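Local coordinates for NikO protein (Streptomyces tendae, PDB 4FQD), which probably transfers an enolpyruvyl group from phosphoenolpyruvate, as a MurA-type enzyme, and is essential in the biosynthesis of nikkomycin, at residues L186-C191 / E362-H367; T174-D179 / L212-L217; F301-R306 / V330-M335; Q344-L349 / A411-L416. The protein carries 4 engineered substitutions. One frame throughout, in Å; residues are numbered along the deposited sequence.

Interaction 1 of 4, residues L186-C191 / E362-H367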
# COMPACT_ATOMS: atom_id res chain seq x y z
N LEU A 186 -0.13 3.18 10.88
CA LEU A 186 -0.93 3.54 9.73
C LEU A 186 -2.15 4.35 10.16
O LEU A 186 -2.76 5.05 9.35
CB LEU A 186 -1.38 2.28 8.98
CG LEU A 186 -1.82 2.47 7.53
CD1 LEU A 186 -0.64 2.83 6.65
CD2 LEU A 186 -2.51 1.21 7.01
N MET A 187 -2.48 4.25 11.45
CA MET A 187 -3.66 4.89 12.02
C MET A 187 -4.92 4.48 11.27
O MET A 187 -5.68 5.32 10.79
CB MET A 187 -3.53 6.42 12.02
CG MET A 187 -2.36 6.94 12.84
SD MET A 187 -2.41 8.73 13.02
CE MET A 187 -0.97 9.01 14.04
N SER A 188 -5.14 3.17 11.17
CA SER A 188 -6.27 2.64 10.42
C SER A 188 -6.92 1.46 11.13
O SER A 188 -6.24 0.66 11.78
CB SER A 188 -5.83 2.23 9.01
OG SER A 188 -6.92 1.75 8.25
N GLY A 189 -8.23 1.35 11.00
CA GLY A 189 -8.97 0.26 11.62
C GLY A 189 -10.47 0.42 11.46
O GLY A 189 -10.96 1.52 11.22
N PRO A 190 -11.21 -0.69 11.58
CA PRO A 190 -12.67 -0.68 11.43
C PRO A 190 -13.38 -0.05 12.63
O PRO A 190 -14.54 0.33 12.52
CB PRO A 190 -13.01 -2.17 11.33
CG PRO A 190 -11.94 -2.85 12.10
CD PRO A 190 -10.69 -2.04 11.86
N CYS A 191 -12.68 0.06 13.76
CA CYS A 191 -13.26 0.61 14.98
C CYS A 191 -12.85 2.07 15.19
O CYS A 191 -13.30 2.72 16.13
CB CYS A 191 -12.84 -0.24 16.19
SG CYS A 191 -13.26 -2.01 16.06
N GLU A 362 -6.65 -3.47 1.38
CA GLU A 362 -7.68 -3.04 2.32
C GLU A 362 -7.13 -3.02 3.74
O GLU A 362 -6.67 -4.04 4.26
CB GLU A 362 -8.88 -3.99 2.23
CG GLU A 362 -9.93 -3.73 3.29
CD GLU A 362 -10.63 -2.40 3.11
OE1 GLU A 362 -11.19 -2.16 2.02
OE2 GLU A 362 -10.61 -1.59 4.06
N ALA A 363 -7.19 -1.85 4.38
CA ALA A 363 -6.67 -1.70 5.73
C ALA A 363 -7.71 -1.16 6.70
O ALA A 363 -7.37 -0.62 7.75
CB ALA A 363 -5.44 -0.81 5.73
N VAL A 364 -8.98 -1.31 6.35
CA VAL A 364 -10.08 -0.91 7.23
C VAL A 364 -11.07 -2.05 7.41
O VAL A 364 -11.14 -2.66 8.48
CB VAL A 364 -10.82 0.34 6.70
CG1 VAL A 364 -11.95 0.72 7.64
CG2 VAL A 364 -9.85 1.50 6.52
N TRP A 365 -11.84 -2.33 6.37
CA TRP A 365 -12.85 -3.38 6.43
C TRP A 365 -12.40 -4.66 5.73
O TRP A 365 -12.58 -4.81 4.52
CB TRP A 365 -14.18 -2.90 5.84
CG TRP A 365 -14.86 -1.88 6.68
CD1 TRP A 365 -15.04 -0.56 6.38
CD2 TRP A 365 -15.44 -2.07 7.98
NE1 TRP A 365 -15.70 0.07 7.41
CE2 TRP A 365 -15.96 -0.83 8.40
CE3 TRP A 365 -15.57 -3.18 8.82
CZ2 TRP A 365 -16.60 -0.67 9.63
CZ3 TRP A 365 -16.20 -3.01 10.04
CH2 TRP A 365 -16.71 -1.77 10.43
N GLU A 366 -11.82 -5.56 6.50
CA GLU A 366 -11.38 -6.86 6.00
C GLU A 366 -12.49 -7.59 5.27
O GLU A 366 -13.66 -7.51 5.66
CB GLU A 366 -10.90 -7.71 7.17
CG GLU A 366 -10.13 -8.93 6.77
CD GLU A 366 -8.80 -8.61 6.11
OE1 GLU A 366 -8.22 -7.54 6.39
OE2 GLU A 366 -8.34 -9.45 5.31
N HIS A 367 -12.12 -8.31 4.21
CA HIS A 367 -13.07 -9.13 3.46
C HIS A 367 -14.22 -8.34 2.84
O HIS A 367 -15.39 -8.60 3.15
CB HIS A 367 -13.64 -10.26 4.34
CG HIS A 367 -12.68 -11.38 4.57
ND1 HIS A 367 -12.09 -11.62 5.79
CD2 HIS A 367 -12.21 -12.34 3.74
CE1 HIS A 367 -11.30 -12.67 5.70
NE2 HIS A 367 -11.35 -13.13 4.46
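Pro-190 covers part of one face of the Trp-365 indole, and this CH-pi contact is the chief aromatic element of the joint. Pro-190 CB stands 3.7 Å from the centroid of the six-membered ring of Trp-365 and 19° off the ring normal. The indole CG lies anti to the carbonyl carbon (chi1 -70°), which carries the benzo part back to the proline. With the indole cut back to an alanine, Pro-190 CB is likely to lose the face it rests on and Arg-139 its cation-pi partner. Further along the loops, Leu-186 CD2 meets Ala-363 CB at 3.8 Å, the alanine offering a single methyl to the leucine branch.

The polar part is a single bond across the contact: Ser-188 OG donates to Ala-363 O, modelled so short (2.5 Å) that its exact length is doubtful. A serine suits the spot because Ser-336 N also bonds to the hydroxyl. Within the second loop, Glu-362 OE2 accepts from Val-364 N (2.8 Å) through its anti lone pair and from Trp-365 N from above the carboxylate plane, fixing the turn that presents the indole.

At this contact one hydroxyl bond and a few apolar touches bridge the lobes, consistent with the domain movement familiar from MurA-type enzymes.

Interaction 2 of 4, residues T174-D179 / L212-L217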
# COMPACT_ATOMS: atom_id res chain seq x y z
N THR A 174 -9.41 10.98 29.23
CA THR A 174 -8.40 11.30 28.24
C THR A 174 -8.09 10.05 27.42
O THR A 174 -7.51 9.10 27.94
CB THR A 174 -7.10 11.79 28.91
OG1 THR A 174 -7.39 12.94 29.71
CG2 THR A 174 -6.06 12.15 27.86
N ILE A 175 -8.50 10.04 26.16
CA ILE A 175 -8.38 8.85 25.33
C ILE A 175 -7.51 9.08 24.10
O ILE A 175 -7.64 10.09 23.41
CB ILE A 175 -9.75 8.36 24.83
CG1 ILE A 175 -10.79 8.41 25.96
CG2 ILE A 175 -9.64 6.96 24.25
CD1 ILE A 175 -12.18 8.01 25.51
N ASP A 176 -6.62 8.12 23.83
CA ASP A 176 -5.89 8.09 22.57
C ASP A 176 -6.68 7.21 21.61
O ASP A 176 -6.84 6.01 21.85
CB ASP A 176 -4.49 7.52 22.78
CG ASP A 176 -3.56 7.82 21.62
OD1 ASP A 176 -4.05 8.05 20.50
OD2 ASP A 176 -2.33 7.83 21.83
N MET A 177 -7.16 7.80 20.52
CA MET A 177 -8.02 7.08 19.57
C MET A 177 -7.30 5.97 18.82
O MET A 177 -7.94 5.15 18.16
CB MET A 177 -8.67 8.06 18.59
CG MET A 177 -9.69 8.96 19.23
SD MET A 177 -10.99 7.98 20.00
CE MET A 177 -11.19 8.85 21.54
N LEU A 178 -5.97 5.93 18.93
CA LEU A 178 -5.20 4.86 18.31
C LEU A 178 -5.43 3.53 19.03
O LEU A 178 -5.05 2.47 18.54
CB LEU A 178 -3.71 5.21 18.30
CG LEU A 178 -3.33 6.45 17.49
CD1 LEU A 178 -1.82 6.60 17.41
CD2 LEU A 178 -3.94 6.38 16.09
N ASP A 179 -6.07 3.61 20.19
CA ASP A 179 -6.48 2.43 20.93
C ASP A 179 -7.54 1.65 20.15
O ASP A 179 -7.77 0.46 20.41
CB ASP A 179 -7.05 2.83 22.29
CG ASP A 179 -5.97 3.21 23.29
OD1 ASP A 179 -4.81 3.42 22.87
OD2 ASP A 179 -6.29 3.30 24.49
N LEU A 212 -9.31 14.09 23.42
CA LEU A 212 -9.17 13.00 22.47
C LEU A 212 -7.89 13.13 21.66
O LEU A 212 -7.53 14.23 21.23
CB LEU A 212 -10.38 12.94 21.53
CG LEU A 212 -11.75 12.94 22.22
CD1 LEU A 212 -12.87 12.73 21.21
CD2 LEU A 212 -11.81 11.88 23.32
N GLN A 213 -7.20 12.01 21.46
CA GLN A 213 -5.92 12.02 20.77
C GLN A 213 -5.95 11.25 19.46
O GLN A 213 -6.52 10.16 19.40
CB GLN A 213 -4.84 11.44 21.68
CG GLN A 213 -3.51 12.12 21.53
CD GLN A 213 -3.54 13.55 22.03
OE1 GLN A 213 -2.91 14.43 21.44
NE2 GLN A 213 -4.26 13.78 23.12
N HIS A 214 -5.33 11.81 18.43
CA HIS A 214 -5.30 11.21 17.10
C HIS A 214 -6.69 10.85 16.57
O HIS A 214 -6.99 9.67 16.37
CB HIS A 214 -4.40 9.96 17.08
CG HIS A 214 -3.02 10.20 17.61
ND1 HIS A 214 -2.62 9.76 18.85
CD2 HIS A 214 -1.96 10.83 17.07
CE1 HIS A 214 -1.36 10.10 19.05
NE2 HIS A 214 -0.93 10.76 17.99
N PRO A 215 -7.54 11.86 16.35
CA PRO A 215 -8.92 11.60 15.96
C PRO A 215 -9.09 11.30 14.47
O PRO A 215 -8.20 11.59 13.67
CB PRO A 215 -9.62 12.91 16.30
CG PRO A 215 -8.57 13.94 16.07
CD PRO A 215 -7.26 13.31 16.45
N TYR A 216 -10.22 10.70 14.12
CA TYR A 216 -10.61 10.50 12.73
C TYR A 216 -10.83 11.87 12.11
O TYR A 216 -11.35 12.77 12.77
CB TYR A 216 -11.88 9.66 12.68
CG TYR A 216 -12.26 9.13 11.31
CD1 TYR A 216 -11.52 8.12 10.70
CD2 TYR A 216 -13.37 9.62 10.64
CE1 TYR A 216 -11.87 7.63 9.46
CE2 TYR A 216 -13.73 9.14 9.40
CZ TYR A 216 -12.97 8.15 8.81
OH TYR A 216 -13.33 7.66 7.57
N LEU A 217 -10.45 12.05 10.85
CA LEU A 217 -10.35 13.39 10.27
C LEU A 217 -11.27 13.68 9.09
O LEU A 217 -11.30 14.81 8.59
CB LEU A 217 -8.90 13.69 9.88
CG LEU A 217 -7.90 13.68 11.04
CD1 LEU A 217 -6.48 13.80 10.51
CD2 LEU A 217 -8.21 14.81 12.01
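Asp-176 and His-214 meet where a parallel beta-alpha-beta unit ends: strand 174-176, helix 192-204 and strand 209-213, with strands 174-176 and 209-213 side by side in the sheet. The strands are tied by Gln-213 N to Ile-175 O (2.8 Å) and by Met-177 N to Gln-213 O (2.7 Å), the second just where residues 177-179 turn into a 3-10 segment.

From Asp-176 CB, which lies 4.1 Å from Gln-213 CB, the chain turns with CG anti to the backbone N (chi1 -164°), setting the carboxylate beside the imidazole, their planes 20° apart. CG sits at the edge of the His-214 ring. Asp-176 OD1 takes a nearly straight bond from His-214 ND1 at 2.8 Å, on its syn side but tilted 27° from the carboxylate plane. OD2 passes the ring's CE1. The same OD1 accepts from Leu-178 N, closing an Asx turn, and the two donors arrive from opposite faces of the carboxylate. A leucine in its place would probably leave His-214 ND1 and Leu-178 N without their shared acceptor and the imidazole free to turn.

Met-177 and Leu-212 both pack on helix 192-204, where flexible apolar chains can fill in; Met-177 bends to bring CE within 3.6 Å of Leu-212 CD2. Over one face of the imidazole lies Leu-178, its CD1 3.8 Å from the His-214 ring centroid.

Interaction 3 of 4, residues F301-R306 / V330-M335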
# COMPACT_ATOMS: atom_id res chain seq x y z
N PHE A 301 -8.42 11.58 -5.25
CA PHE A 301 -8.09 12.43 -6.39
C PHE A 301 -6.61 12.37 -6.77
O PHE A 301 -6.25 12.59 -7.92
CB PHE A 301 -8.52 13.88 -6.14
CG PHE A 301 -9.92 14.17 -6.58
CD1 PHE A 301 -11.01 13.75 -5.83
CD2 PHE A 301 -10.16 14.86 -7.76
CE1 PHE A 301 -12.30 14.02 -6.24
CE2 PHE A 301 -11.45 15.13 -8.18
CZ PHE A 301 -12.52 14.71 -7.41
N ASP A 302 -5.76 12.06 -5.79
CA ASP A 302 -4.35 11.87 -6.07
C ASP A 302 -4.16 10.61 -6.91
O ASP A 302 -3.30 10.55 -7.78
CB ASP A 302 -3.54 11.76 -4.77
CG ASP A 302 -2.08 11.45 -5.02
OD1 ASP A 302 -1.37 12.31 -5.57
OD2 ASP A 302 -1.64 10.34 -4.65
N LEU A 303 -4.99 9.61 -6.64
CA LEU A 303 -4.98 8.38 -7.43
C LEU A 303 -5.50 8.63 -8.84
O LEU A 303 -4.92 8.15 -9.81
CB LEU A 303 -5.83 7.30 -6.75
CG LEU A 303 -5.21 6.65 -5.51
CD1 LEU A 303 -6.19 5.65 -4.91
CD2 LEU A 303 -3.90 5.97 -5.86
N LEU A 304 -6.60 9.38 -8.94
CA LEU A 304 -7.19 9.71 -10.23
C LEU A 304 -6.20 10.45 -11.12
O LEU A 304 -6.14 10.20 -12.33
CB LEU A 304 -8.45 10.56 -10.03
CG LEU A 304 -9.65 9.88 -9.37
CD1 LEU A 304 -10.82 10.84 -9.27
CD2 LEU A 304 -10.04 8.61 -10.13
N ASP A 305 -5.43 11.35 -10.53
CA ASP A 305 -4.42 12.10 -11.26
C ASP A 305 -3.30 11.18 -11.72
O ASP A 305 -2.75 11.35 -12.81
CB ASP A 305 -3.85 13.23 -10.40
CG ASP A 305 -2.78 14.02 -11.12
OD1 ASP A 305 -2.91 14.24 -12.34
OD2 ASP A 305 -1.79 14.42 -10.46
N ARG A 306 -2.96 10.20 -10.89
CA ARG A 306 -1.91 9.25 -11.20
C ARG A 306 -2.34 8.26 -12.28
O ARG A 306 -1.52 7.76 -13.05
CB ARG A 306 -1.45 8.51 -9.94
CG ARG A 306 -0.51 9.32 -9.06
CD ARG A 306 -0.59 8.87 -7.61
NE ARG A 306 -0.33 7.45 -7.44
CZ ARG A 306 -0.49 6.79 -6.29
NH1 ARG A 306 -0.92 7.44 -5.22
NH2 ARG A 306 -0.24 5.49 -6.22
N VAL A 330 -2.06 1.79 -10.66
CA VAL A 330 -1.62 2.33 -9.38
C VAL A 330 -1.62 1.26 -8.30
O VAL A 330 -2.36 0.28 -8.38
CB VAL A 330 -2.53 3.49 -8.91
CG1 VAL A 330 -2.30 4.73 -9.76
CG2 VAL A 330 -3.98 3.06 -8.95
N GLU A 331 -0.77 1.44 -7.29
CA GLU A 331 -0.84 0.62 -6.09
C GLU A 331 -1.07 1.53 -4.88
O GLU A 331 -0.43 2.57 -4.74
CB GLU A 331 0.41 -0.25 -5.92
CG GLU A 331 1.67 0.46 -5.45
CD GLU A 331 1.78 0.51 -3.93
OE1 GLU A 331 2.74 1.14 -3.43
OE2 GLU A 331 0.92 -0.08 -3.23
N PHE A 332 -2.01 1.15 -4.03
CA PHE A 332 -2.36 1.97 -2.88
C PHE A 332 -3.03 1.15 -1.78
O PHE A 332 -3.33 -0.03 -1.96
CB PHE A 332 -3.28 3.12 -3.30
CG PHE A 332 -4.63 2.67 -3.77
CD1 PHE A 332 -4.83 2.30 -5.09
CD2 PHE A 332 -5.71 2.62 -2.90
CE1 PHE A 332 -6.08 1.88 -5.53
CE2 PHE A 332 -6.95 2.20 -3.33
CZ PHE A 332 -7.14 1.84 -4.65
N THR A 333 -3.26 1.80 -0.65
CA THR A 333 -3.90 1.15 0.48
C THR A 333 -5.08 1.96 0.98
O THR A 333 -4.93 3.12 1.36
CB THR A 333 -2.91 0.94 1.64
OG1 THR A 333 -1.83 0.11 1.21
CG2 THR A 333 -3.60 0.30 2.83
N ALA A 334 -6.27 1.36 0.96
CA ALA A 334 -7.45 2.00 1.52
C ALA A 334 -7.33 2.04 3.04
O ALA A 334 -7.32 0.99 3.69
CB ALA A 334 -8.71 1.27 1.09
N MET A 335 -7.24 3.24 3.60
CA MET A 335 -7.04 3.39 5.03
C MET A 335 -7.87 4.53 5.61
O MET A 335 -8.44 5.33 4.88
CB MET A 335 -5.55 3.61 5.33
CG MET A 335 -4.95 4.78 4.58
SD MET A 335 -3.17 4.94 4.83
CE MET A 335 -2.84 6.46 3.94
O HOH W 1 0.91 3.54 -8.12
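Arg-306 NH2 reaches from its helix to the backbone of Glu-331 by two routes. Water 1 accepts from NH2 at 3.0 Å and also from Glu-331 N at 2.8 Å, so it is held between two donors; NH2 itself makes a weak bond to Glu-331 O at 3.3 Å. The water and the carbonyl oxygen both lie at the edge of the guanidinium. NH1 forms a salt bridge with Asp-302 OD2 at 3.0 Å, one turn back on the helix and almost exactly in the guanidinium plane. These in-plane partners, together with Leu-303 CD2 over one face, restrict rotation of the group. An arginine suits the place because its flat end can serve several acceptors at once, and the aspartate probably offsets the nearby Arg-306 of the second subunit.

The aliphatic part of the arginine is used too: its CB touches Val-330 CG1 at 3.9 Å, and the bend at chi3 (56°) turns the guanidinium toward the strand.

Deeper in, Leu-303 CD1 sits over the centre of the Phe-332 ring, 3.5 Å from its centroid and 9° off the normal, a CH-pi contact in which the side chains meet at about a right angle. Leu-347 of helix 344-351 touches both residues. On the strand's other side Glu-331 OE1 accepts a hydrogen bond from Thr-333 N of the second subunit.

A helix laid by its leucine against a strand with alternating inward and outward residues is the helix-on-sheet packing of the beta/alpha inverse barrel.

Interaction 4 of 4, residues Q344-L349 / A411-L416; sequences QPFLAL and AAAVLL
Val-414 is the residue through which helix 411-416 leans on helix 344-349. The segments run nearly parallel, crossing at -19° with their axes 9.4 Å apart, a spacing to which the small valine and alanine at the interface are suited.

Aliphatic contacts centre on the two methyl groups of Val-414. A chi1 of 71° puts CG1 between the backbone N and the carbonyl carbon and so CG2 anti to N, carried across to the other helix, where Val-414 CG2 touches Leu-349 CB at 3.8 Å. The same methyl meets the backbone oxygen Pro-345 O at 3.4 Å, an oxygen that also accepts from Leu-349 N within its own helix. CG1 takes the side of the proline ring, 4.2 Å from Pro-345 CB. A proline is well placed near the start of a helix, where its lack of an N-H costs little.

The aromatic contact is made at the ring's edge: Phe-346 CZ lies 3.8 Å from Ala-413 CB, whose short methyl lets the CZ and CE1 rim come close to the helix. Val-269 of helix 265-278 and Leu-417 also pack on the phenylalanine.

Every side chain that touches across is apolar and buried, which implies that this contact is held by shape and exclusion of water, while Gln-344 turns its amide to Glu-362.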
# COMPACT_ATOMS: atom_id res chain seq x y z
N GLN A 344 -12.66 2.15 -3.07
CA GLN A 344 -11.83 1.11 -3.68
C GLN A 344 -12.47 0.27 -4.81
O GLN A 344 -11.81 0.00 -5.81
CB GLN A 344 -11.21 0.22 -2.59
CG GLN A 344 -11.32 -1.26 -2.83
CD GLN A 344 -11.91 -2.00 -1.65
OE1 GLN A 344 -12.79 -2.85 -1.82
NE2 GLN A 344 -11.44 -1.68 -0.45
N PRO A 345 -13.74 -0.14 -4.66
CA PRO A 345 -14.32 -0.93 -5.75
C PRO A 345 -14.40 -0.18 -7.08
O PRO A 345 -14.23 -0.78 -8.14
CB PRO A 345 -15.74 -1.25 -5.24
CG PRO A 345 -15.63 -1.18 -3.77
CD PRO A 345 -14.65 -0.08 -3.49
N PHE A 346 -14.66 1.12 -7.02
CA PHE A 346 -14.76 1.93 -8.22
C PHE A 346 -13.39 2.18 -8.84
O PHE A 346 -13.26 2.32 -10.05
CB PHE A 346 -15.47 3.25 -7.92
CG PHE A 346 -16.81 3.08 -7.28
CD1 PHE A 346 -17.93 2.77 -8.04
CD2 PHE A 346 -16.96 3.23 -5.91
CE1 PHE A 346 -19.16 2.61 -7.45
CE2 PHE A 346 -18.20 3.07 -5.31
CZ PHE A 346 -19.30 2.76 -6.08
N LEU A 347 -12.37 2.22 -7.99
CA LEU A 347 -11.00 2.37 -8.46
C LEU A 347 -10.51 1.08 -9.09
O LEU A 347 -9.65 1.09 -9.98
CB LEU A 347 -10.09 2.79 -7.31
CG LEU A 347 -10.45 4.13 -6.66
CD1 LEU A 347 -9.58 4.39 -5.44
CD2 LEU A 347 -10.32 5.26 -7.66
N ALA A 348 -11.06 -0.04 -8.63
CA ALA A 348 -10.73 -1.35 -9.18
C ALA A 348 -11.27 -1.46 -10.60
O ALA A 348 -10.61 -2.01 -11.49
CB ALA A 348 -11.30 -2.45 -8.31
N LEU A 349 -12.47 -0.93 -10.82
CA LEU A 349 -13.09 -0.95 -12.14
C LEU A 349 -12.31 -0.06 -13.11
O LEU A 349 -12.13 -0.41 -14.27
CB LEU A 349 -14.54 -0.49 -12.06
CG LEU A 349 -15.32 -0.44 -13.38
CD1 LEU A 349 -15.26 -1.79 -14.09
CD2 LEU A 349 -16.76 -0.02 -13.13
N ALA A 411 -20.76 -2.86 -3.94
CA ALA A 411 -20.65 -3.96 -4.88
C ALA A 411 -21.75 -3.87 -5.94
O ALA A 411 -21.50 -4.08 -7.12
CB ALA A 411 -20.71 -5.29 -4.16
N ALA A 412 -22.96 -3.55 -5.49
CA ALA A 412 -24.09 -3.42 -6.40
C ALA A 412 -23.88 -2.27 -7.38
O ALA A 412 -24.24 -2.38 -8.56
CB ALA A 412 -25.37 -3.21 -5.61
N ALA A 413 -23.30 -1.19 -6.89
CA ALA A 413 -23.07 -0.01 -7.72
C ALA A 413 -22.02 -0.25 -8.79
O ALA A 413 -22.22 0.07 -9.96
CB ALA A 413 -22.68 1.18 -6.85
N VAL A 414 -20.89 -0.84 -8.39
CA VAL A 414 -19.78 -1.05 -9.32
C VAL A 414 -20.10 -2.13 -10.37
O VAL A 414 -19.60 -2.07 -11.49
CB VAL A 414 -18.46 -1.38 -8.57
CG1 VAL A 414 -18.52 -2.77 -7.96
CG2 VAL A 414 -17.27 -1.25 -9.51
N LEU A 415 -20.93 -3.09 -10.00
CA LEU A 415 -21.35 -4.13 -10.94
C LEU A 415 -22.30 -3.54 -11.98
O LEU A 415 -22.25 -3.89 -13.15
CB LEU A 415 -22.03 -5.29 -10.21
CG LEU A 415 -21.11 -6.20 -9.40
CD1 LEU A 415 -21.91 -7.32 -8.75
CD2 LEU A 415 -20.00 -6.75 -10.27
N LEU A 416 -23.16 -2.63 -11.53
CA LEU A 416 -24.12 -1.97 -12.40
C LEU A 416 -23.40 -1.09 -13.43
O LEU A 416 -23.80 -1.03 -14.59
CB LEU A 416 -25.10 -1.14 -11.58
CG LEU A 416 -26.20 -0.40 -12.35
CD1 LEU A 416 -26.96 -1.36 -13.25
CD2 LEU A 416 -27.15 0.29 -11.38

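In the fold
Interaction 2 lies in one lobe, interactions 3 and 4 in the other, and interaction 1 between them, about 15 Å from interaction 2 and 16 Å from interaction 3, centre to centre. Interactions 2 and 4 stand furthest apart, about 31 Å between centres. Along the chain interaction 3 is nested within the loop that interaction 1 closes, while interactions 2 and 4 each alternate with interaction 1. Met-187 packs on Leu-178 and His-214, Ala-363 N, just after strand 356-362, probably bonds Ala-334 O, and Leu-347 of helix 344-351 links interactions 3 and 4. The loops of interaction 1 thus sit between the lobes and touch all three other contacts, near the cleft where this family has its active site.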